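Local coordinates for protein ribonucleoside-diphosphate reductase small chain 2 (Saccharomyces cerevisiae, PDB 1JK0) that helps make deoxyribonucleotides for DNA synthesis as a small subunit of ribonucleotide reductase, and is required for folding of its partner small subunit and assembly with the large subunits, at residues A65-D70 / D136-D141; S105-N110 / S173-R178; I188-N193 / K255-N260; A47-V52 / Y117-M122; K245-A250 / F280-L285. One frame throughout, in Å; residues are numbered along the deposited sequence.

Contact 1 of 5, residues A65-D70 / D136-D141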
# COMPACT_ATOMS: atom_id res chain seq x y z
N ALA B 65 -28.19 -1.30 11.54
CA ALA B 65 -29.11 -1.40 12.65
C ALA B 65 -30.40 -0.85 12.10
O ALA B 65 -30.39 -0.02 11.19
CB ALA B 65 -28.62 -0.53 13.82
N LYS B 66 -31.53 -1.32 12.62
CA LYS B 66 -32.81 -0.84 12.13
C LYS B 66 -32.86 -0.92 10.61
O LYS B 66 -33.51 -0.11 9.94
CB LYS B 66 -33.05 0.60 12.60
CG LYS B 66 -33.64 0.71 14.00
CD LYS B 66 -34.97 -0.05 14.11
CE LYS B 66 -35.97 0.38 13.04
NZ LYS B 66 -37.23 -0.40 13.10
N ASP B 67 -32.15 -1.91 10.07
CA ASP B 67 -32.11 -2.17 8.63
C ASP B 67 -32.33 -3.68 8.52
O ASP B 67 -32.73 -4.19 7.48
CB ASP B 67 -30.73 -1.81 8.05
CG ASP B 67 -30.65 -2.05 6.54
OD1 ASP B 67 -31.26 -1.28 5.77
OD2 ASP B 67 -29.97 -3.01 6.12
N THR B 68 -32.07 -4.36 9.63
CA THR B 68 -32.23 -5.81 9.75
C THR B 68 -33.69 -6.13 10.03
O THR B 68 -34.10 -7.29 10.03
CB THR B 68 -31.38 -6.36 10.93
OG1 THR B 68 -30.03 -5.91 10.80
CG2 THR B 68 -31.41 -7.88 10.93
N GLU B 69 -34.48 -5.10 10.30
CA GLU B 69 -35.89 -5.28 10.58
C GLU B 69 -36.55 -5.74 9.29
O GLU B 69 -37.29 -6.72 9.27
CB GLU B 69 -36.53 -3.96 11.02
CG GLU B 69 -35.82 -3.24 12.17
CD GLU B 69 -35.74 -4.08 13.43
OE1 GLU B 69 -36.80 -4.51 13.93
OE2 GLU B 69 -34.61 -4.30 13.93
N ASP B 70 -36.25 -5.02 8.21
CA ASP B 70 -36.82 -5.31 6.90
C ASP B 70 -36.22 -6.53 6.21
O ASP B 70 -36.53 -6.81 5.05
CB ASP B 70 -36.68 -4.07 6.00
CG ASP B 70 -37.40 -2.86 6.58
OD1 ASP B 70 -37.07 -2.46 7.71
OD2 ASP B 70 -38.29 -2.31 5.90
N ASP B 136 -23.47 -11.18 8.97
CA ASP B 136 -23.49 -11.30 10.43
C ASP B 136 -24.77 -10.74 11.08
O ASP B 136 -25.43 -11.42 11.87
CB ASP B 136 -22.26 -10.59 11.01
CG ASP B 136 -21.88 -11.11 12.40
OD1 ASP B 136 -21.33 -12.23 12.49
OD2 ASP B 136 -22.14 -10.39 13.39
N ALA B 137 -25.13 -9.51 10.75
CA ALA B 137 -26.32 -8.88 11.33
C ALA B 137 -27.61 -9.53 10.85
O ALA B 137 -28.64 -9.45 11.51
CB ALA B 137 -26.34 -7.39 10.99
N PHE B 138 -27.54 -10.17 9.69
CA PHE B 138 -28.71 -10.80 9.12
C PHE B 138 -28.84 -12.28 9.43
O PHE B 138 -29.74 -12.69 10.16
CB PHE B 138 -28.71 -10.59 7.61
CG PHE B 138 -28.76 -9.15 7.19
CD1 PHE B 138 -28.69 -8.80 5.85
CD2 PHE B 138 -28.89 -8.13 8.13
CE1 PHE B 138 -28.77 -7.47 5.45
CE2 PHE B 138 -28.97 -6.80 7.75
CZ PHE B 138 -28.90 -6.47 6.40
N PHE B 139 -27.93 -13.07 8.88
CA PHE B 139 -27.95 -14.51 9.08
C PHE B 139 -27.24 -14.95 10.35
O PHE B 139 -26.59 -16.00 10.38
CB PHE B 139 -27.32 -15.19 7.86
CG PHE B 139 -27.94 -14.77 6.56
CD1 PHE B 139 -27.86 -13.45 6.13
CD2 PHE B 139 -28.62 -15.69 5.77
CE1 PHE B 139 -28.46 -13.05 4.95
CE2 PHE B 139 -29.23 -15.30 4.59
CZ PHE B 139 -29.15 -13.98 4.17
N LYS B 140 -27.38 -14.15 11.40
CA LYS B 140 -26.77 -14.43 12.69
C LYS B 140 -25.29 -14.75 12.60
O LYS B 140 -24.79 -15.12 11.54
CB LYS B 140 -27.50 -15.60 13.36
CG LYS B 140 -28.03 -15.29 14.76
CD LYS B 140 -26.94 -14.71 15.66
CE LYS B 140 -27.38 -14.71 17.11
NZ LYS B 140 -28.73 -14.12 17.28
N ASP B 141 -24.59 -14.62 13.73
CA ASP B 141 -23.16 -14.89 13.79
C ASP B 141 -22.80 -16.17 13.03
O ASP B 141 -21.90 -16.17 12.19
CB ASP B 141 -22.69 -15.02 15.24
CG ASP B 141 -23.01 -13.80 16.08
OD1 ASP B 141 -22.63 -12.68 15.68
OD2 ASP B 141 -23.64 -13.97 17.15
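T68 meets F138 and A137 in an example of a loop packed against a ring edge and the adjoining backbone. The hydroxyl of T68 lies near the plane of the F138 ring, at its rim, with OG1 3.3 Å from CE2. With chi1 at -52°, this oxygen stands beside the backbone N of T68, and its polar partner is L64 O, a bond made inside the loop. The methyl CG2, anti to that N, lies 3.2 Å from A137 O and also nears F138 CD2. D67 approaches the same ring further round its edge, OD2 lying 3.6 Å from F138 CZ. F71 stacks on the F138 ring. An alanine in place of F138 would remove the whole ring, and would probably leave T68 and D67 without the ring edge they share and F71 without its stacking mate. Thus the segment 65-70, lying between helices 43-54 and 78-89, packs against the C-terminal part of helix 111-138, while G208 of helix 207-232 bonds through its N to D67 OD1.

Contact 2 of 5, residues S105-N110 / S173-R178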
# COMPACT_ATOMS: atom_id res chain seq x y z
N SER B 105 -1.34 -3.65 -11.84
CA SER B 105 -0.63 -2.53 -11.23
C SER B 105 0.88 -2.62 -11.46
O SER B 105 1.57 -1.61 -11.56
CB SER B 105 -0.93 -2.49 -9.73
OG SER B 105 -0.34 -1.37 -9.11
N ALA B 106 1.38 -3.85 -11.55
CA ALA B 106 2.80 -4.08 -11.75
C ALA B 106 3.21 -3.79 -13.19
O ALA B 106 4.37 -3.50 -13.48
CB ALA B 106 3.14 -5.52 -11.40
N GLN B 107 2.25 -3.84 -14.10
CA GLN B 107 2.53 -3.59 -15.50
C GLN B 107 2.44 -2.11 -15.86
O GLN B 107 3.13 -1.65 -16.77
CB GLN B 107 1.56 -4.39 -16.35
CG GLN B 107 1.52 -5.84 -15.97
CD GLN B 107 0.82 -6.67 -17.00
OE1 GLN B 107 1.27 -6.76 -18.14
NE2 GLN B 107 -0.30 -7.28 -16.62
N LEU B 108 1.60 -1.38 -15.14
CA LEU B 108 1.41 0.04 -15.37
C LEU B 108 2.54 0.81 -14.68
O LEU B 108 2.48 1.07 -13.48
CB LEU B 108 0.06 0.44 -14.79
CG LEU B 108 -0.45 1.82 -15.18
CD1 LEU B 108 -0.51 1.97 -16.68
CD2 LEU B 108 -1.81 2.01 -14.57
N GLN B 109 3.56 1.18 -15.45
CA GLN B 109 4.74 1.87 -14.91
C GLN B 109 4.70 3.37 -14.61
O GLN B 109 5.37 4.15 -15.29
CB GLN B 109 5.95 1.60 -15.82
CG GLN B 109 6.23 0.13 -16.10
CD GLN B 109 6.68 -0.63 -14.86
OE1 GLN B 109 7.79 -0.44 -14.36
NE2 GLN B 109 5.80 -1.50 -14.36
N ASN B 110 3.94 3.78 -13.60
CA ASN B 110 3.90 5.18 -13.19
C ASN B 110 3.16 5.38 -11.86
O ASN B 110 2.25 4.63 -11.51
CB ASN B 110 3.32 6.08 -14.29
CG ASN B 110 1.91 5.73 -14.66
OD1 ASN B 110 1.69 4.89 -15.53
ND2 ASN B 110 0.94 6.36 -14.01
N SER B 173 -1.35 -13.98 -24.12
CA SER B 173 -2.29 -12.87 -24.03
C SER B 173 -1.57 -11.52 -24.16
O SER B 173 -0.38 -11.41 -23.87
CB SER B 173 -3.03 -12.91 -22.70
OG SER B 173 -2.13 -12.78 -21.61
N LEU B 174 -2.30 -10.50 -24.59
CA LEU B 174 -1.75 -9.16 -24.74
C LEU B 174 -2.36 -8.21 -23.71
O LEU B 174 -3.50 -8.39 -23.29
CB LEU B 174 -2.02 -8.63 -26.14
CG LEU B 174 -1.26 -9.28 -27.29
CD1 LEU B 174 -1.78 -8.74 -28.62
CD2 LEU B 174 0.23 -9.02 -27.14
N TYR B 175 -1.60 -7.19 -23.33
CA TYR B 175 -2.04 -6.21 -22.34
C TYR B 175 -3.40 -5.60 -22.63
O TYR B 175 -4.28 -5.56 -21.76
CB TYR B 175 -1.01 -5.09 -22.21
CG TYR B 175 -1.37 -4.04 -21.19
CD1 TYR B 175 -1.53 -4.38 -19.85
CD2 TYR B 175 -1.58 -2.71 -21.56
CE1 TYR B 175 -1.89 -3.44 -18.91
CE2 TYR B 175 -1.94 -1.76 -20.62
CZ TYR B 175 -2.10 -2.13 -19.30
OH TYR B 175 -2.45 -1.19 -18.36
N ALA B 176 -3.58 -5.14 -23.86
CA ALA B 176 -4.85 -4.54 -24.25
C ALA B 176 -5.96 -5.55 -24.00
O ALA B 176 -7.02 -5.19 -23.50
CB ALA B 176 -4.82 -4.14 -25.70
N GLU B 177 -5.71 -6.81 -24.36
CA GLU B 177 -6.69 -7.86 -24.16
C GLU B 177 -7.02 -8.03 -22.68
O GLU B 177 -8.19 -7.89 -22.28
CB GLU B 177 -6.19 -9.18 -24.74
CG GLU B 177 -6.30 -9.24 -26.26
CD GLU B 177 -5.66 -10.49 -26.85
OE1 GLU B 177 -5.69 -10.62 -28.09
OE2 GLU B 177 -5.12 -11.32 -26.08
N ARG B 178 -6.00 -8.31 -21.88
CA ARG B 178 -6.18 -8.49 -20.44
C ARG B 178 -6.97 -7.32 -19.86
O ARG B 178 -7.72 -7.47 -18.91
CB ARG B 178 -4.83 -8.57 -19.73
CG ARG B 178 -3.89 -9.63 -20.27
CD ARG B 178 -2.81 -9.97 -19.26
NE ARG B 178 -1.65 -9.07 -19.30
CZ ARG B 178 -0.71 -9.13 -20.23
NH1 ARG B 178 -0.79 -10.03 -21.20
NH2 ARG B 178 0.33 -8.31 -20.17
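Q107 and Y175 mark the closest backbone approach, their CA atoms 8.6 Å apart: the first closes a helix that L108 then leaves, and the second opens another after the N-cap residue L174. At this N-terminus L174 N bonds to OE2 of E177, three residues on. Across the gap R178 NH2 donates to Q107 OE1 (2.7 Å, 154° at the hydrogen), meeting a lone pair in the carbonyl plane. Amide and guanidinium lie nearly coplanar, 18° apart, although the two side chains cross at about a right angle. R178 also turns NH1 to S173 OG at 3.1 Å, which fixes its flat group at both ends. A methionine in its place would probably leave Q107 OE1 without its donor and let the amide turn. Alongside, L108 CD1 lies 4.1 Å from Y175 OH, and both residues touch L230 of helix 207-232. The contact thereby ties the end of helix 101-107 to the start of helix 175-188 within the ferritin-like helical fold of the family.

Contact 3 of 5, residues I188-N193 / K255-N260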
# COMPACT_ATOMS: atom_id res chain seq x y z
N ILE B 188 -19.05 -5.98 -16.22
CA ILE B 188 -20.04 -6.89 -16.76
C ILE B 188 -20.52 -7.83 -15.67
O ILE B 188 -21.62 -7.68 -15.15
CB ILE B 188 -19.48 -7.74 -17.92
CG1 ILE B 188 -18.96 -6.82 -19.04
CG2 ILE B 188 -20.57 -8.66 -18.47
CD1 ILE B 188 -18.37 -7.56 -20.22
N PHE B 189 -19.66 -8.79 -15.31
CA PHE B 189 -19.99 -9.78 -14.30
C PHE B 189 -21.05 -9.45 -13.28
O PHE B 189 -22.24 -9.48 -13.59
CB PHE B 189 -18.73 -10.25 -13.59
CG PHE B 189 -18.08 -11.41 -14.27
CD1 PHE B 189 -17.47 -11.25 -15.51
CD2 PHE B 189 -18.15 -12.68 -13.71
CE1 PHE B 189 -16.95 -12.34 -16.19
CE2 PHE B 189 -17.63 -13.78 -14.39
CZ PHE B 189 -17.03 -13.61 -15.63
N GLN B 190 -20.64 -9.14 -12.06
CA GLN B 190 -21.63 -8.88 -11.02
C GLN B 190 -22.69 -7.80 -11.25
O GLN B 190 -23.34 -7.36 -10.30
CB GLN B 190 -20.90 -8.61 -9.71
CG GLN B 190 -20.07 -9.78 -9.27
CD GLN B 190 -19.30 -9.48 -8.03
OE1 GLN B 190 -18.43 -8.61 -8.03
NE2 GLN B 190 -19.61 -10.18 -6.94
N ALA B 191 -22.88 -7.39 -12.50
CA ALA B 191 -23.89 -6.37 -12.81
C ALA B 191 -25.25 -6.88 -12.34
O ALA B 191 -26.10 -6.10 -11.89
CB ALA B 191 -23.91 -6.09 -14.31
N GLY B 192 -25.44 -8.19 -12.46
CA GLY B 192 -26.68 -8.80 -12.03
C GLY B 192 -26.94 -8.52 -10.56
O GLY B 192 -28.03 -8.09 -10.19
N ASN B 193 -25.92 -8.75 -9.73
CA ASN B 193 -26.02 -8.52 -8.29
C ASN B 193 -26.62 -7.16 -7.99
O ASN B 193 -27.73 -7.05 -7.46
CB ASN B 193 -24.63 -8.61 -7.64
CG ASN B 193 -23.94 -9.94 -7.89
OD1 ASN B 193 -23.86 -10.42 -9.03
ND2 ASN B 193 -23.41 -10.54 -6.82
N LYS B 255 -25.05 -14.37 -17.21
CA LYS B 255 -26.45 -14.77 -17.26
C LYS B 255 -26.61 -16.09 -16.53
O LYS B 255 -27.57 -16.29 -15.78
CB LYS B 255 -26.88 -14.94 -18.71
CG LYS B 255 -26.62 -13.73 -19.58
CD LYS B 255 -26.73 -14.07 -21.07
CE LYS B 255 -25.72 -15.14 -21.49
NZ LYS B 255 -25.62 -15.32 -22.97
N GLU B 256 -25.65 -16.98 -16.75
CA GLU B 256 -25.63 -18.30 -16.13
C GLU B 256 -26.05 -18.28 -14.66
O GLU B 256 -27.25 -18.30 -14.35
CB GLU B 256 -24.24 -18.91 -16.28
CG GLU B 256 -24.12 -20.30 -15.73
CD GLU B 256 -22.73 -20.85 -15.90
OE1 GLU B 256 -22.27 -20.93 -17.06
OE2 GLU B 256 -22.08 -21.19 -14.89
N TYR B 257 -25.08 -18.24 -13.75
CA TYR B 257 -25.39 -18.26 -12.32
C TYR B 257 -26.33 -17.14 -11.86
O TYR B 257 -27.01 -17.28 -10.84
CB TYR B 257 -24.09 -18.28 -11.48
CG TYR B 257 -23.21 -17.04 -11.50
CD1 TYR B 257 -23.62 -15.85 -10.90
CD2 TYR B 257 -21.93 -17.07 -12.07
CE1 TYR B 257 -22.79 -14.74 -10.86
CE2 TYR B 257 -21.09 -15.96 -12.03
CZ TYR B 257 -21.53 -14.80 -11.43
OH TYR B 257 -20.71 -13.69 -11.38
N TYR B 258 -26.38 -16.05 -12.62
CA TYR B 258 -27.24 -14.92 -12.29
C TYR B 258 -28.71 -15.34 -12.33
O TYR B 258 -29.56 -14.74 -11.67
CB TYR B 258 -26.97 -13.76 -13.27
CG TYR B 258 -28.09 -12.77 -13.37
CD1 TYR B 258 -28.56 -12.09 -12.24
CD2 TYR B 258 -28.72 -12.53 -14.59
CE1 TYR B 258 -29.62 -11.20 -12.33
CE2 TYR B 258 -29.79 -11.64 -14.69
CZ TYR B 258 -30.24 -10.98 -13.56
OH TYR B 258 -31.31 -10.12 -13.66
N SER B 259 -28.99 -16.38 -13.11
CA SER B 259 -30.35 -16.90 -13.24
C SER B 259 -30.37 -18.41 -12.97
O SER B 259 -31.27 -19.12 -13.42
CB SER B 259 -30.90 -16.61 -14.64
OG SER B 259 -32.24 -17.06 -14.77
N ASN B 260 -29.36 -18.90 -12.25
CA ASN B 260 -29.27 -20.32 -11.91
C ASN B 260 -29.08 -20.47 -10.40
O ASN B 260 -29.43 -21.50 -9.82
CB ASN B 260 -28.11 -20.98 -12.66
CG ASN B 260 -27.88 -22.42 -12.23
OD1 ASN B 260 -27.50 -22.69 -11.09
ND2 ASN B 260 -28.12 -23.36 -13.14
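Y257 and Y258, adjacent on the last turn of helix 240-258, reach F189 and G192 through different first torsions. Y257 takes chi1 68°, which sets CG between its backbone N and carbonyl carbon, whereas Y258 takes chi1 159°, with CG beside the carbonyl carbon. The pair illustrates how two neighbouring rings can address two parts of one segment, the loop and the helix start. The side chains of Y257 and F189 cross at about a right angle, and the tyrosine hydroxyl arrives at the edge of the phenylalanine ring, OH 3.6 Å from CD2 and near the ring plane. Y258 leans instead on the first turn of helix 191-200: its CD1 lies 3.8 Å from G192 CA, and G192 CA and Y258 CA are 6.2 Å apart. A side chain at G192 would probably collide with this ring. Q190, the N-cap residue, is about 5 Å from Y131, a predicted active-site residue, measured between side chains. Chemically, the contact sets ring carbon against glycine CA in one place and a hydroxyl at a ring edge in the other; K160 of helix 155-166 bonds to Y257 OH and H275 O to Y258 OH, so neither hydroxyl needs a polar partner within the contact.

Contact 4 of 5, residues A47-V52 / Y117-M122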
# COMPACT_ATOMS: atom_id res chain seq x y z
N ALA B 47 -6.46 12.21 -12.43
CA ALA B 47 -7.77 12.77 -12.11
C ALA B 47 -8.68 11.60 -11.76
O ALA B 47 -9.60 11.74 -10.96
CB ALA B 47 -8.32 13.54 -13.29
N ALA B 48 -8.43 10.44 -12.36
CA ALA B 48 -9.24 9.27 -12.03
C ALA B 48 -8.95 8.88 -10.58
O ALA B 48 -9.86 8.56 -9.83
CB ALA B 48 -8.92 8.12 -12.97
N TYR B 49 -7.67 8.90 -10.20
CA TYR B 49 -7.29 8.54 -8.84
C TYR B 49 -7.87 9.54 -7.84
O TYR B 49 -8.41 9.14 -6.81
CB TYR B 49 -5.76 8.46 -8.72
CG TYR B 49 -5.26 8.44 -7.29
CD1 TYR B 49 -5.59 7.39 -6.42
CD2 TYR B 49 -4.50 9.51 -6.78
CE1 TYR B 49 -5.17 7.41 -5.08
CE2 TYR B 49 -4.08 9.54 -5.46
CZ TYR B 49 -4.42 8.50 -4.61
OH TYR B 49 -4.02 8.53 -3.29
N LYS B 50 -7.77 10.84 -8.13
CA LYS B 50 -8.32 11.86 -7.24
C LYS B 50 -9.81 11.68 -7.04
O LYS B 50 -10.34 11.87 -5.95
CB LYS B 50 -8.05 13.26 -7.78
CG LYS B 50 -6.60 13.66 -7.65
CD LYS B 50 -6.19 13.67 -6.17
CE LYS B 50 -4.69 13.78 -5.98
NZ LYS B 50 -4.40 13.90 -4.53
N LYS B 51 -10.48 11.27 -8.10
CA LYS B 51 -11.91 11.07 -8.05
C LYS B 51 -12.31 9.93 -7.11
O LYS B 51 -13.28 10.06 -6.36
CB LYS B 51 -12.45 10.84 -9.46
CG LYS B 51 -13.95 10.98 -9.55
CD LYS B 51 -14.48 10.67 -10.94
CE LYS B 51 -15.99 10.87 -10.99
NZ LYS B 51 -16.36 12.28 -10.64
N VAL B 52 -11.59 8.81 -7.14
CA VAL B 52 -11.96 7.73 -6.23
C VAL B 52 -11.47 8.05 -4.83
O VAL B 52 -12.09 7.63 -3.86
CB VAL B 52 -11.43 6.32 -6.70
CG1 VAL B 52 -11.91 6.03 -8.10
CG2 VAL B 52 -9.92 6.27 -6.62
N TYR B 117 -4.54 2.03 -8.36
CA TYR B 117 -4.64 0.61 -8.04
C TYR B 117 -4.52 0.30 -6.56
O TYR B 117 -5.28 -0.52 -6.03
CB TYR B 117 -3.58 -0.18 -8.83
CG TYR B 117 -4.02 -0.49 -10.24
CD1 TYR B 117 -5.34 -0.86 -10.50
CD2 TYR B 117 -3.13 -0.42 -11.31
CE1 TYR B 117 -5.77 -1.15 -11.78
CE2 TYR B 117 -3.55 -0.72 -12.61
CZ TYR B 117 -4.87 -1.08 -12.83
OH TYR B 117 -5.32 -1.41 -14.10
N GLY B 118 -3.57 0.95 -5.89
CA GLY B 118 -3.41 0.74 -4.47
C GLY B 118 -4.68 1.12 -3.73
O GLY B 118 -5.00 0.55 -2.68
N PHE B 119 -5.41 2.08 -4.29
CA PHE B 119 -6.64 2.55 -3.68
C PHE B 119 -7.74 1.55 -3.91
O PHE B 119 -8.54 1.26 -3.01
CB PHE B 119 -7.06 3.88 -4.27
CG PHE B 119 -7.95 4.67 -3.39
CD1 PHE B 119 -7.43 5.38 -2.33
CD2 PHE B 119 -9.32 4.69 -3.59
CE1 PHE B 119 -8.25 6.11 -1.47
CE2 PHE B 119 -10.15 5.42 -2.74
CZ PHE B 119 -9.61 6.13 -1.68
N GLN B 120 -7.79 1.04 -5.12
CA GLN B 120 -8.80 0.07 -5.47
C GLN B 120 -8.71 -1.17 -4.59
O GLN B 120 -9.70 -1.54 -3.98
CB GLN B 120 -8.69 -0.31 -6.95
CG GLN B 120 -9.66 -1.34 -7.38
CD GLN B 120 -9.50 -1.68 -8.83
OE1 GLN B 120 -10.01 -2.69 -9.30
NE2 GLN B 120 -8.80 -0.83 -9.56
N ILE B 121 -7.55 -1.82 -4.49
CA ILE B 121 -7.51 -3.00 -3.62
C ILE B 121 -7.82 -2.59 -2.20
O ILE B 121 -8.41 -3.37 -1.45
CB ILE B 121 -6.14 -3.79 -3.60
CG1 ILE B 121 -5.24 -3.22 -2.51
CG2 ILE B 121 -5.48 -3.80 -4.97
CD1 ILE B 121 -4.00 -4.08 -2.23
N MET B 122 -7.44 -1.37 -1.81
CA MET B 122 -7.72 -0.92 -0.44
C MET B 122 -9.22 -0.90 -0.17
O MET B 122 -9.68 -1.36 0.88
CB MET B 122 -7.11 0.47 -0.21
CG MET B 122 -7.42 1.08 1.16
SD MET B 122 -9.10 1.77 1.28
CE MET B 122 -8.88 3.35 0.42
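V52 and Y49 of helix 43-54 receive F119 of helix 111-138, two members of the ferritin-like helical bundle to which the small-chain family belongs. The case shows how residues three apart on one helix can share a single ring of another, the nearest CA pair, V52 and F119, being 7.9 Å apart.

The apolar contacts come first. V52 and F119 slide past each other in opposite directions, and the methyl CG2 of V52 rests 3.5 Å from CD2 of the ring. The valine's chi1 of -56° turns CG1 to the backbone N side and leaves CG2 to do this touching. Y49 meets F119 differently: the two side chains cross at about a right angle, and F119 CB lies at the edge of the tyrosine ring, 4.1 Å from CE1.

A polar atom also takes part, since V52 O lies near F119 CE2, oblique to the ring; this carbonyl has a hydrogen-bond partner in S55 OG, just beyond the segment.

The contact borders directly on the second subunit of the assembly. Apolar side chains of that other chain pack on Y49 and F119. Separately, K50 forms salt bridges with its acidic side chains as well as with E53 of its own chain. Within helix 111-138 itself, one face of the F119 ring carries M122 CE, 3.4 Å above the plane and displaced toward the rim.

Contact 5 of 5, residues K245-A250 / F280-L285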
# COMPACT_ATOMS: atom_id res chain seq x y z
N LYS B 245 -15.45 -10.58 -28.62
CA LYS B 245 -15.33 -12.01 -28.32
C LYS B 245 -15.07 -12.24 -26.83
O LYS B 245 -15.44 -13.29 -26.29
CB LYS B 245 -14.20 -12.65 -29.14
CG LYS B 245 -14.53 -12.88 -30.63
CD LYS B 245 -13.40 -13.65 -31.36
CE LYS B 245 -13.24 -15.08 -30.84
NZ LYS B 245 -12.13 -15.84 -31.49
N ILE B 246 -14.45 -11.26 -26.18
CA ILE B 246 -14.15 -11.37 -24.75
C ILE B 246 -15.37 -11.02 -23.89
O ILE B 246 -15.65 -11.70 -22.90
CB ILE B 246 -12.98 -10.44 -24.37
CG1 ILE B 246 -11.76 -10.81 -25.21
CG2 ILE B 246 -12.66 -10.58 -22.89
CD1 ILE B 246 -10.56 -9.92 -24.99
N ILE B 247 -16.09 -9.98 -24.28
CA ILE B 247 -17.28 -9.55 -23.54
C ILE B 247 -18.39 -10.60 -23.57
O ILE B 247 -18.90 -11.01 -22.52
CB ILE B 247 -17.85 -8.24 -24.10
CG1 ILE B 247 -17.06 -7.06 -23.56
CG2 ILE B 247 -19.33 -8.12 -23.76
CD1 ILE B 247 -15.64 -7.00 -24.04
N THR B 248 -18.76 -11.02 -24.78
CA THR B 248 -19.82 -12.01 -24.95
C THR B 248 -19.65 -13.15 -23.96
O THR B 248 -20.55 -13.44 -23.18
CB THR B 248 -19.81 -12.56 -26.39
OG1 THR B 248 -20.14 -11.52 -27.31
CG2 THR B 248 -20.84 -13.67 -26.54
N GLU B 249 -18.48 -13.79 -23.99
CA GLU B 249 -18.20 -14.90 -23.09
C GLU B 249 -18.55 -14.59 -21.62
O GLU B 249 -19.13 -15.43 -20.94
CB GLU B 249 -16.73 -15.31 -23.18
CG GLU B 249 -16.27 -15.66 -24.58
CD GLU B 249 -14.94 -16.37 -24.60
OE1 GLU B 249 -14.37 -16.53 -25.70
OE2 GLU B 249 -14.45 -16.78 -23.52
N ALA B 250 -18.19 -13.39 -21.16
CA ALA B 250 -18.47 -12.99 -19.78
C ALA B 250 -19.96 -12.74 -19.61
O ALA B 250 -20.51 -12.88 -18.51
CB ALA B 250 -17.69 -11.73 -19.43
N PHE B 280 -27.58 -4.81 -21.75
CA PHE B 280 -27.53 -3.36 -21.76
C PHE B 280 -26.14 -2.88 -21.38
O PHE B 280 -25.50 -2.13 -22.12
CB PHE B 280 -28.53 -2.77 -20.78
CG PHE B 280 -28.26 -1.35 -20.43
CD1 PHE B 280 -28.18 -0.39 -21.43
CD2 PHE B 280 -28.05 -0.97 -19.11
CE1 PHE B 280 -27.89 0.93 -21.12
CE2 PHE B 280 -27.76 0.35 -18.79
CZ PHE B 280 -27.68 1.30 -19.80
N VAL B 281 -25.69 -3.31 -20.21
CA VAL B 281 -24.37 -2.96 -19.71
C VAL B 281 -23.32 -3.48 -20.67
O VAL B 281 -22.40 -2.77 -21.06
CB VAL B 281 -24.13 -3.59 -18.32
CG1 VAL B 281 -22.70 -3.37 -17.89
CG2 VAL B 281 -25.08 -3.00 -17.31
N ALA B 282 -23.46 -4.74 -21.06
CA ALA B 282 -22.52 -5.36 -21.98
C ALA B 282 -22.25 -4.50 -23.21
O ALA B 282 -21.16 -4.54 -23.77
CB ALA B 282 -23.04 -6.73 -22.39
N ASP B 283 -23.25 -3.72 -23.64
CA ASP B 283 -23.07 -2.87 -24.82
C ASP B 283 -22.35 -1.58 -24.48
O ASP B 283 -21.48 -1.14 -25.23
CB ASP B 283 -24.41 -2.55 -25.48
CG ASP B 283 -24.97 -3.72 -26.28
OD1 ASP B 283 -24.21 -4.33 -27.06
OD2 ASP B 283 -26.17 -4.02 -26.12
N GLY B 284 -22.74 -0.97 -23.37
CA GLY B 284 -22.10 0.27 -22.95
C GLY B 284 -20.60 0.08 -22.83
O GLY B 284 -19.82 0.94 -23.22
N LEU B 285 -20.20 -1.06 -22.27
CA LEU B 285 -18.79 -1.37 -22.11
C LEU B 285 -18.19 -1.63 -23.49
O LEU B 285 -17.05 -1.25 -23.76
CB LEU B 285 -18.60 -2.60 -21.23
CG LEU B 285 -17.15 -2.97 -20.95
CD1 LEU B 285 -16.51 -1.87 -20.13
CD2 LEU B 285 -17.08 -4.28 -20.21
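F280 O, in the helix that carries the A282 and L285 that meet I247, is gripped by two backbone donors of its own helix, D283 N at 3.1 Å and G284 N at 3.2 Å. The bonds to the third and fourth residues on hold the turn that faces helix 240-258 in this ferritin-like bundle. Between the helices the side-chain contacts are apolar, and they exemplify close approach through a small residue: A282 lets the CA atoms of I247 and A282 come within 6.9 Å. I247 does the work with two branches. Its chi1 of -81° places CG1 beside the backbone N and CG2 anti to that N, beside the carbonyl carbon, and the methyl CG2 lies 4.2 Å from A282 CB and 4.0 Å from A282 O. Around this pair, V180 and I188 of helix 175-188 pack on I247, while T224 and C228 of helix 207-232 adjoin L285. The other branch completes the join, I247 CG1 standing 4.4 Å from L285 CD2.

Overall arrangement
The five contacts sample one all-helical fold. Contacts 1, 2 and 4 interleave along the chain, whereas contacts 3 and 5 interleave with each other later on. Helix 111-138 serves both contact 4 and contact 1, whose centres are 31 Å apart; helix 240-258 links contacts 3 and 5, with centres 12 Å apart and touching through I188 and F189. Contact 2 touches contact 4, where S105 and L108 reach Y117, and contact 5, where E177 meets I246, while contact 1 stands apart. Contacts 1 and 2 lie on opposite sides of the chain's centre, their own centres 41 Å apart. Because helix 111-138 spans contacts 4 and 1 and helix 240-258 spans contacts 3 and 5, residues far apart in sequence are packed into one helical body.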